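Local coordinates for protein dicer Related Helicase (Caenorhabditis elegans, PDB 6M6S) that binds double-stranded RNA through this C-terminal, RIG-I-like domain and, as a Dicer-related helicase of the RLR subfamily, probably hydrolyses ATP, at residues 44-49 against 68-73; 33-38 against 85-90. One frame throughout, in Å; residues are numbered along the deposited sequence.

Contact 1 of 2, residues 44-49 against 68-73; sequences FLHVES and KCFHCK. With ZN (zinc ion), chain F.
The imidazole of H46 reaches over the turn that follows C69, tying a strand edge to a zinc-binding knuckle. H46 CB lies 4.2 Å from CB of K68, its partner in an antiparallel hydrogen-bonded pair. With CG anti to its own carbonyl carbon (chi1 -63°), the ring swings toward the turn at F70. CD2 then meets C69 O at the ring edge, ND1 lies near F70 CD1, and H46 CE1 comes 3.4 Å from F70 CD1. That F70 carbon sits over one face of the imidazole, toward its rim, with the planes 15° apart and little ring overlap. At the tip, H46 NE2 donates to F70 O (3.0 Å) on a lone pair in the carbonyl plane, although the N-H is bent to 136°. K73 CE lies 3.4 Å from H46 NE2, and K73 NZ gives F70 O a second bond at 3.1 Å, so two donors hold the turn. C69 SG and C72 SG each bind zinc at 2.3 Å, and C14 and C17 complete the site. K68 turns its amine to D75. Strand 45-48 is the outer neighbour of strand 61-69, with V47 against helix 140-167 and L45 against F21 of strand 20-23.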
loop_
_atom_site.group_PDB
_atom_site.type_symbol
_atom_site.label_atom_id
_atom_site.label_comp_id
_atom_site.label_asym_id
_atom_site.label_seq_id
_atom_site.Cartn_x
_atom_site.Cartn_y
_atom_site.Cartn_z
ATOM N N PHE B 44 3.252 8.438 -22.632
ATOM C CA PHE B 44 2.958 7.154 -21.952
ATOM C C PHE B 44 1.559 7.085 -21.365
ATOM O O PHE B 44 1.205 6.153 -20.600
ATOM C CB PHE B 44 4.027 6.874 -20.892
ATOM C CG PHE B 44 5.408 6.955 -21.453
ATOM C CD1 PHE B 44 5.745 6.196 -22.561
ATOM C CD2 PHE B 44 6.318 7.887 -20.954
ATOM C CE1 PHE B 44 7.011 6.297 -23.123
ATOM C CE2 PHE B 44 7.589 8.008 -21.515
ATOM C CZ PHE B 44 7.931 7.212 -22.616
ATOM N N LEU B 45 0.726 8.061 -21.714
ATOM C CA LEU B 45 -0.630 8.123 -21.181
ATOM C C LEU B 45 -1.655 8.298 -22.295
ATOM O O LEU B 45 -1.479 9.138 -23.204
ATOM C CB LEU B 45 -0.799 9.285 -20.221
ATOM C CG LEU B 45 0.165 9.278 -19.031
ATOM C CD1 LEU B 45 0.054 10.560 -18.300
ATOM C CD2 LEU B 45 -0.212 8.081 -18.071
ATOM N N HIS B 46 -2.765 7.568 -22.216
ATOM C CA HIS B 46 -3.932 7.940 -23.016
ATOM C C HIS B 46 -4.848 8.843 -22.172
ATOM O O HIS B 46 -5.020 8.637 -20.943
ATOM C CB HIS B 46 -4.797 6.720 -23.460
ATOM C CG HIS B 46 -4.089 5.738 -24.357
ATOM N ND1 HIS B 46 -3.931 5.942 -25.715
ATOM C CD2 HIS B 46 -3.539 4.521 -24.093
ATOM C CE1 HIS B 46 -3.280 4.915 -26.243
ATOM N NE2 HIS B 46 -3.039 4.031 -25.283
ATOM N N VAL B 47 -5.479 9.808 -22.838
ATOM C CA VAL B 47 -6.319 10.772 -22.162
ATOM C C VAL B 47 -7.729 10.521 -22.635
ATOM O O VAL B 47 -7.998 10.590 -23.850
ATOM C CB VAL B 47 -5.831 12.223 -22.501
ATOM C CG1 VAL B 47 -6.811 13.262 -21.982
ATOM C CG2 VAL B 47 -4.389 12.465 -22.018
ATOM N N GLU B 48 -8.642 10.205 -21.702
ATOM C CA GLU B 48 -9.990 9.770 -22.049
ATOM C C GLU B 48 -11.029 10.671 -21.333
ATOM O O GLU B 48 -10.983 10.786 -20.108
ATOM C CB GLU B 48 -10.196 8.304 -21.686
ATOM C CG GLU B 48 -11.543 7.775 -22.142
ATOM C CD GLU B 48 -11.579 7.331 -23.644
ATOM O OE1 GLU B 48 -10.543 7.368 -24.367
ATOM O OE2 GLU B 48 -12.666 6.915 -24.091
ATOM N N SER B 49 -11.948 11.312 -22.069
ATOM C CA SER B 49 -12.914 12.186 -21.413
ATOM C C SER B 49 -13.782 11.426 -20.397
ATOM O O SER B 49 -14.125 10.277 -20.622
ATOM C CB SER B 49 -13.824 12.825 -22.470
ATOM O OG SER B 49 -14.899 13.512 -21.839
ATOM N N LYS B 68 -4.919 6.907 -18.791
ATOM C CA LYS B 68 -4.765 5.437 -18.786
ATOM C C LYS B 68 -3.374 5.101 -19.212
ATOM O O LYS B 68 -2.770 5.830 -19.986
ATOM C CB LYS B 68 -5.706 4.778 -19.847
ATOM C CG LYS B 68 -7.107 5.349 -19.915
ATOM C CD LYS B 68 -7.875 5.042 -18.656
ATOM C CE LYS B 68 -9.336 5.570 -18.755
ATOM N NZ LYS B 68 -10.260 5.197 -17.565
ATOM N N CYS B 69 -2.846 3.978 -18.712
ATOM C CA CYS B 69 -1.542 3.482 -19.122
ATOM C C CYS B 69 -1.552 3.338 -20.638
ATOM O O CYS B 69 -2.468 2.739 -21.187
ATOM C CB CYS B 69 -1.245 2.122 -18.450
ATOM S SG CYS B 69 0.270 1.372 -19.058
ATOM N N PHE B 70 -0.562 3.908 -21.333
ATOM C CA PHE B 70 -0.497 3.780 -22.804
ATOM C C PHE B 70 -0.471 2.322 -23.255
ATOM O O PHE B 70 -1.069 1.975 -24.287
ATOM C CB PHE B 70 0.733 4.506 -23.406
ATOM C CG PHE B 70 0.733 4.561 -24.935
ATOM C CD1 PHE B 70 -0.012 5.526 -25.617
ATOM C CD2 PHE B 70 1.485 3.654 -25.680
ATOM C CE1 PHE B 70 -0.022 5.581 -27.012
ATOM C CE2 PHE B 70 1.489 3.702 -27.098
ATOM C CZ PHE B 70 0.724 4.664 -27.755
ATOM N N HIS B 71 0.184 1.471 -22.481
ATOM C CA HIS B 71 0.410 0.100 -22.881
ATOM C C HIS B 71 -0.777 -0.821 -22.610
ATOM O O HIS B 71 -1.232 -1.552 -23.510
ATOM C CB HIS B 71 1.633 -0.482 -22.141
ATOM C CG HIS B 71 2.061 -1.807 -22.685
ATOM N ND1 HIS B 71 2.023 -2.971 -21.945
ATOM C CD2 HIS B 71 2.496 -2.160 -23.920
ATOM C CE1 HIS B 71 2.426 -3.982 -22.696
ATOM N NE2 HIS B 71 2.724 -3.513 -23.895
ATOM N N CYS B 72 -1.245 -0.810 -21.369
ATOM C CA CYS B 72 -2.261 -1.761 -20.929
ATOM C C CYS B 72 -3.640 -1.124 -20.714
ATOM O O CYS B 72 -4.643 -1.852 -20.576
ATOM C CB CYS B 72 -1.828 -2.522 -19.678
ATOM S SG CYS B 72 -1.942 -1.596 -18.146
ATOM N N LYS B 73 -3.684 0.214 -20.775
ATOM C CA LYS B 73 -4.945 0.980 -20.708
ATOM C C LYS B 73 -5.608 0.906 -19.311
ATOM O O LYS B 73 -6.771 1.328 -19.157
ATOM C CB LYS B 73 -5.948 0.579 -21.806
ATOM C CG LYS B 73 -5.545 1.245 -23.142
ATOM C CD LYS B 73 -4.558 0.311 -23.777
ATOM C CE LYS B 73 -4.005 0.793 -25.092
ATOM N NZ LYS B 73 -2.949 -0.164 -25.532
HETATM ZN ZN ZN F . 0.100 -0.590 -17.821
#

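Contact 2 of 2, residues 33-38 against 85-90; sequences NYMVFD and TYLPQL. With nucleotides of chain D; nucleotides of chain C.
Where N33 and Q89 meet, their amides lie almost coplanar, 10° apart, with N33 OD1 3.1 Å from Q89 NE2, and both face the RNA end. N33 ND2 donates a nearly straight bond (3.0 Å) to O2 of cytidine 12 of chain C, and OD1 bonds N2 of a modified base. Q89 is stretched out, CG anti to its backbone N (chi1 -171°), which brings OE1 to 3.4 Å from C5' of G2 of chain D and lets it bond a further sugar. Replacing Q89 by an alanine would probably leave that sugar without its acceptor, open a gap beside the G2 ribose and M35 SD, and deprive N33 of the neighbouring amide. Behind, M35 SD packs on CB of Q89 at 3.8 Å, and its CE bends back to L87. L87 CD2 rests over one face of the F37 ring, a CH-pi contact. V36 N donates to P88 O (2.9 Å), while a water receives L90 N and donates to Y34 O. V36 CG2 meets L90 CD1. The strands cross at 113° and belong to different sheets: 33-36 pairs with 27-30, whereas 85-90 pairs with 75-82; helix 126-132 touches F37 and L87.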
loop_
_atom_site.group_PDB
_atom_site.type_symbol
_atom_site.label_atom_id
_atom_site.label_comp_id
_atom_site.label_asym_id
_atom_site.label_seq_id
_atom_site.Cartn_x
_atom_site.Cartn_y
_atom_site.Cartn_z
ATOM N N ASN B 33 -1.819 17.819 -3.932
ATOM C CA ASN B 33 -2.017 17.071 -5.161
ATOM C C ASN B 33 -0.647 16.777 -5.763
ATOM O O ASN B 33 0.122 17.719 -5.988
ATOM C CB ASN B 33 -2.765 17.975 -6.149
ATOM C CG ASN B 33 -4.211 18.165 -5.759
ATOM O OD1 ASN B 33 -5.065 17.359 -6.138
ATOM N ND2 ASN B 33 -4.501 19.229 -5.021
ATOM N N TYR B 34 -0.339 15.512 -6.041
ATOM C CA TYR B 34 1.017 15.100 -6.410
ATOM C C TYR B 34 0.989 14.956 -7.918
ATOM O O TYR B 34 0.337 13.997 -8.451
ATOM C CB TYR B 34 1.362 13.782 -5.681
ATOM C CG TYR B 34 1.569 14.004 -4.177
ATOM C CD1 TYR B 34 0.474 14.210 -3.330
ATOM C CD2 TYR B 34 2.828 13.933 -3.586
ATOM C CE1 TYR B 34 0.649 14.397 -1.989
ATOM C CE2 TYR B 34 2.974 14.082 -2.207
ATOM C CZ TYR B 34 1.900 14.346 -1.454
ATOM O OH TYR B 34 2.038 14.485 -0.079
ATOM N N MET B 35 1.624 15.913 -8.611
ATOM C CA MET B 35 1.459 15.986 -10.069
ATOM C C MET B 35 2.752 15.637 -10.762
ATOM O O MET B 35 3.825 15.792 -10.196
ATOM C CB MET B 35 1.073 17.418 -10.474
ATOM C CG MET B 35 -0.070 17.973 -9.605
ATOM S SD MET B 35 -1.589 17.000 -9.630
ATOM C CE MET B 35 -2.060 17.313 -11.349
ATOM N N VAL B 36 2.676 15.237 -12.044
ATOM C CA VAL B 36 3.896 14.958 -12.802
ATOM C C VAL B 36 4.332 16.153 -13.639
ATOM O O VAL B 36 3.565 16.638 -14.508
ATOM C CB VAL B 36 3.681 13.711 -13.729
ATOM C CG1 VAL B 36 5.019 13.383 -14.464
ATOM C CG2 VAL B 36 3.138 12.482 -12.959
ATOM N N PHE B 37 5.559 16.637 -13.418
ATOM C CA PHE B 37 6.085 17.778 -14.212
ATOM C C PHE B 37 7.194 17.358 -15.167
ATOM O O PHE B 37 8.114 18.116 -15.404
ATOM C CB PHE B 37 6.611 18.891 -13.268
ATOM C CG PHE B 37 5.505 19.593 -12.482
ATOM C CD1 PHE B 37 4.947 19.016 -11.343
ATOM C CD2 PHE B 37 5.068 20.883 -12.872
ATOM C CE1 PHE B 37 3.928 19.679 -10.612
ATOM C CE2 PHE B 37 4.033 21.536 -12.145
ATOM C CZ PHE B 37 3.478 20.917 -10.995
ATOM N N ASP B 38 7.077 16.172 -15.762
ATOM C CA ASP B 38 7.974 15.731 -16.846
ATOM C C ASP B 38 7.158 15.886 -18.147
ATOM O O ASP B 38 6.154 15.173 -18.314
ATOM C CB ASP B 38 8.353 14.250 -16.644
ATOM C CG ASP B 38 9.160 13.667 -17.771
ATOM O OD1 ASP B 38 9.445 14.373 -18.767
ATOM O OD2 ASP B 38 9.501 12.465 -17.707
ATOM N N THR B 85 -2.383 25.167 -16.569
ATOM C CA THR B 85 -1.489 24.178 -17.194
ATOM C C THR B 85 -2.035 22.778 -16.991
ATOM O O THR B 85 -2.378 22.380 -15.865
ATOM C CB THR B 85 -0.049 24.241 -16.554
ATOM O OG1 THR B 85 0.527 25.549 -16.751
ATOM C CG2 THR B 85 0.894 23.179 -17.137
ATOM N N TYR B 86 -2.070 21.964 -18.042
ATOM C CA TYR B 86 -2.469 20.575 -17.891
ATOM C C TYR B 86 -1.365 19.698 -17.313
ATOM O O TYR B 86 -0.232 19.737 -17.786
ATOM C CB TYR B 86 -2.903 19.959 -19.246
ATOM C CG TYR B 86 -4.113 20.636 -19.857
ATOM C CD1 TYR B 86 -5.290 20.811 -19.110
ATOM C CD2 TYR B 86 -4.088 21.128 -21.167
ATOM C CE1 TYR B 86 -6.407 21.461 -19.641
ATOM C CE2 TYR B 86 -5.214 21.790 -21.713
ATOM C CZ TYR B 86 -6.373 21.924 -20.936
ATOM O OH TYR B 86 -7.495 22.577 -21.442
ATOM N N LEU B 87 -1.687 18.915 -16.289
ATOM C CA LEU B 87 -0.740 18.042 -15.584
ATOM C C LEU B 87 -1.393 16.736 -15.242
ATOM O O LEU B 87 -2.541 16.708 -14.790
ATOM C CB LEU B 87 -0.319 18.707 -14.258
ATOM C CG LEU B 87 0.371 20.068 -14.315
ATOM C CD1 LEU B 87 0.591 20.618 -12.867
ATOM C CD2 LEU B 87 1.743 19.943 -15.006
ATOM N N PRO B 88 -0.660 15.617 -15.362
ATOM C CA PRO B 88 -1.177 14.312 -14.928
ATOM C C PRO B 88 -1.024 14.160 -13.418
ATOM O O PRO B 88 -0.049 14.631 -12.824
ATOM C CB PRO B 88 -0.270 13.297 -15.617
ATOM C CG PRO B 88 0.580 14.085 -16.580
ATOM C CD PRO B 88 0.590 15.544 -16.176
ATOM N N GLN B 89 -2.035 13.557 -12.803
ATOM C CA GLN B 89 -1.925 13.074 -11.420
ATOM C C GLN B 89 -1.996 11.570 -11.412
ATOM O O GLN B 89 -3.066 10.950 -11.620
ATOM C CB GLN B 89 -3.083 13.645 -10.631
ATOM C CG GLN B 89 -2.940 13.372 -9.089
ATOM C CD GLN B 89 -4.239 13.712 -8.413
ATOM O OE1 GLN B 89 -5.226 12.951 -8.494
ATOM N NE2 GLN B 89 -4.282 14.888 -7.787
ATOM N N LEU B 90 -0.836 10.934 -11.243
ATOM C CA LEU B 90 -0.840 9.481 -11.161
ATOM C C LEU B 90 -1.312 9.056 -9.768
ATOM O O LEU B 90 -0.897 9.645 -8.770
ATOM C CB LEU B 90 0.545 8.955 -11.420
ATOM C CG LEU B 90 1.087 9.186 -12.830
ATOM C CD1 LEU B 90 2.597 8.892 -12.913
ATOM C CD2 LEU B 90 0.243 8.252 -13.786
ATOM P P G D 2 -8.652 10.137 -5.420
ATOM O OP1 G D 2 -7.915 8.833 -5.400
ATOM O OP2 G D 2 -9.873 10.209 -4.549
ATOM O "O5'" G D 2 -7.565 11.206 -4.949
ATOM C "C5'" G D 2 -6.391 11.411 -5.724
ATOM C "C4'" G D 2 -5.575 12.532 -5.145
ATOM O "O4'" G D 2 -6.278 13.775 -5.300
ATOM C "C3'" G D 2 -5.286 12.463 -3.648
ATOM O "O3'" G D 2 -4.178 11.638 -3.389
ATOM C "C2'" G D 2 -4.968 13.914 -3.327
ATOM O "O2'" G D 2 -3.651 14.210 -3.781
ATOM C "C1'" G D 2 -5.949 14.645 -4.239
ATOM N N9 G D 2 -7.212 14.996 -3.569
ATOM C C8 G D 2 -8.437 14.334 -3.684
ATOM N N7 G D 2 -9.393 14.921 -2.992
ATOM C C5 G D 2 -8.759 16.034 -2.424
ATOM C C6 G D 2 -9.253 17.059 -1.573
ATOM O O6 G D 2 -10.393 17.198 -1.159
ATOM N N1 G D 2 -8.274 17.981 -1.211
ATOM C C2 G D 2 -6.962 17.943 -1.635
ATOM N N2 G D 2 -6.143 18.931 -1.210
ATOM N N3 G D 2 -6.491 16.991 -2.433
ATOM C C4 G D 2 -7.431 16.089 -2.776
ATOM P P C C 12 -8.075 26.909 -0.319
ATOM O OP1 C C 12 -7.441 28.225 -0.622
ATOM O OP2 C C 12 -9.549 26.857 -0.232
ATOM O "O5'" C C 12 -7.556 25.829 -1.368
ATOM C "C5'" C C 12 -6.202 25.807 -1.781
ATOM C "C4'" C C 12 -5.929 24.677 -2.736
ATOM O "O4'" C C 12 -6.314 23.424 -2.145
ATOM C "C3'" C C 12 -6.687 24.684 -4.044
ATOM O "O3'" C C 12 -6.176 25.621 -4.968
ATOM C "C2'" C C 12 -6.512 23.255 -4.505
ATOM O "O2'" C C 12 -5.215 23.086 -5.058
ATOM C "C1'" C C 12 -6.591 22.492 -3.174
ATOM N N1 C C 12 -7.942 21.924 -2.977
ATOM C C2 C C 12 -8.205 20.687 -3.550
ATOM O O2 C C 12 -7.272 20.102 -4.138
ATOM N N3 C C 12 -9.440 20.147 -3.400
ATOM C C4 C C 12 -10.389 20.834 -2.768
ATOM N N4 C C 12 -11.589 20.266 -2.667
ATOM C C5 C C 12 -10.154 22.111 -2.189
ATOM C C6 C C 12 -8.923 22.617 -2.328
HETATM O O HOH W 1 1.437 11.946 -9.863
#

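In the fold
Along this RIG-I-like C-terminal domain the segments come in the order 33-38, 44-49, 68-73 and 85-90, so contact 1 forms between the two halves of contact 2. Their centres are 14 Å apart. Strands 45-48 and 85-90 are the two outermost members of one four-stranded antiparallel sheet, yet the contacts touch directly where L45 CD1 packs 3.8 Å from P88 CB. Contact 2 is buried near the centre of the chain and faces the RNA; contact 1, partly buried, carries two of the four zinc ligands, and its nearest atom is about 13 Å from the RNA. Zinc site and RNA-binding surface thus share a framework.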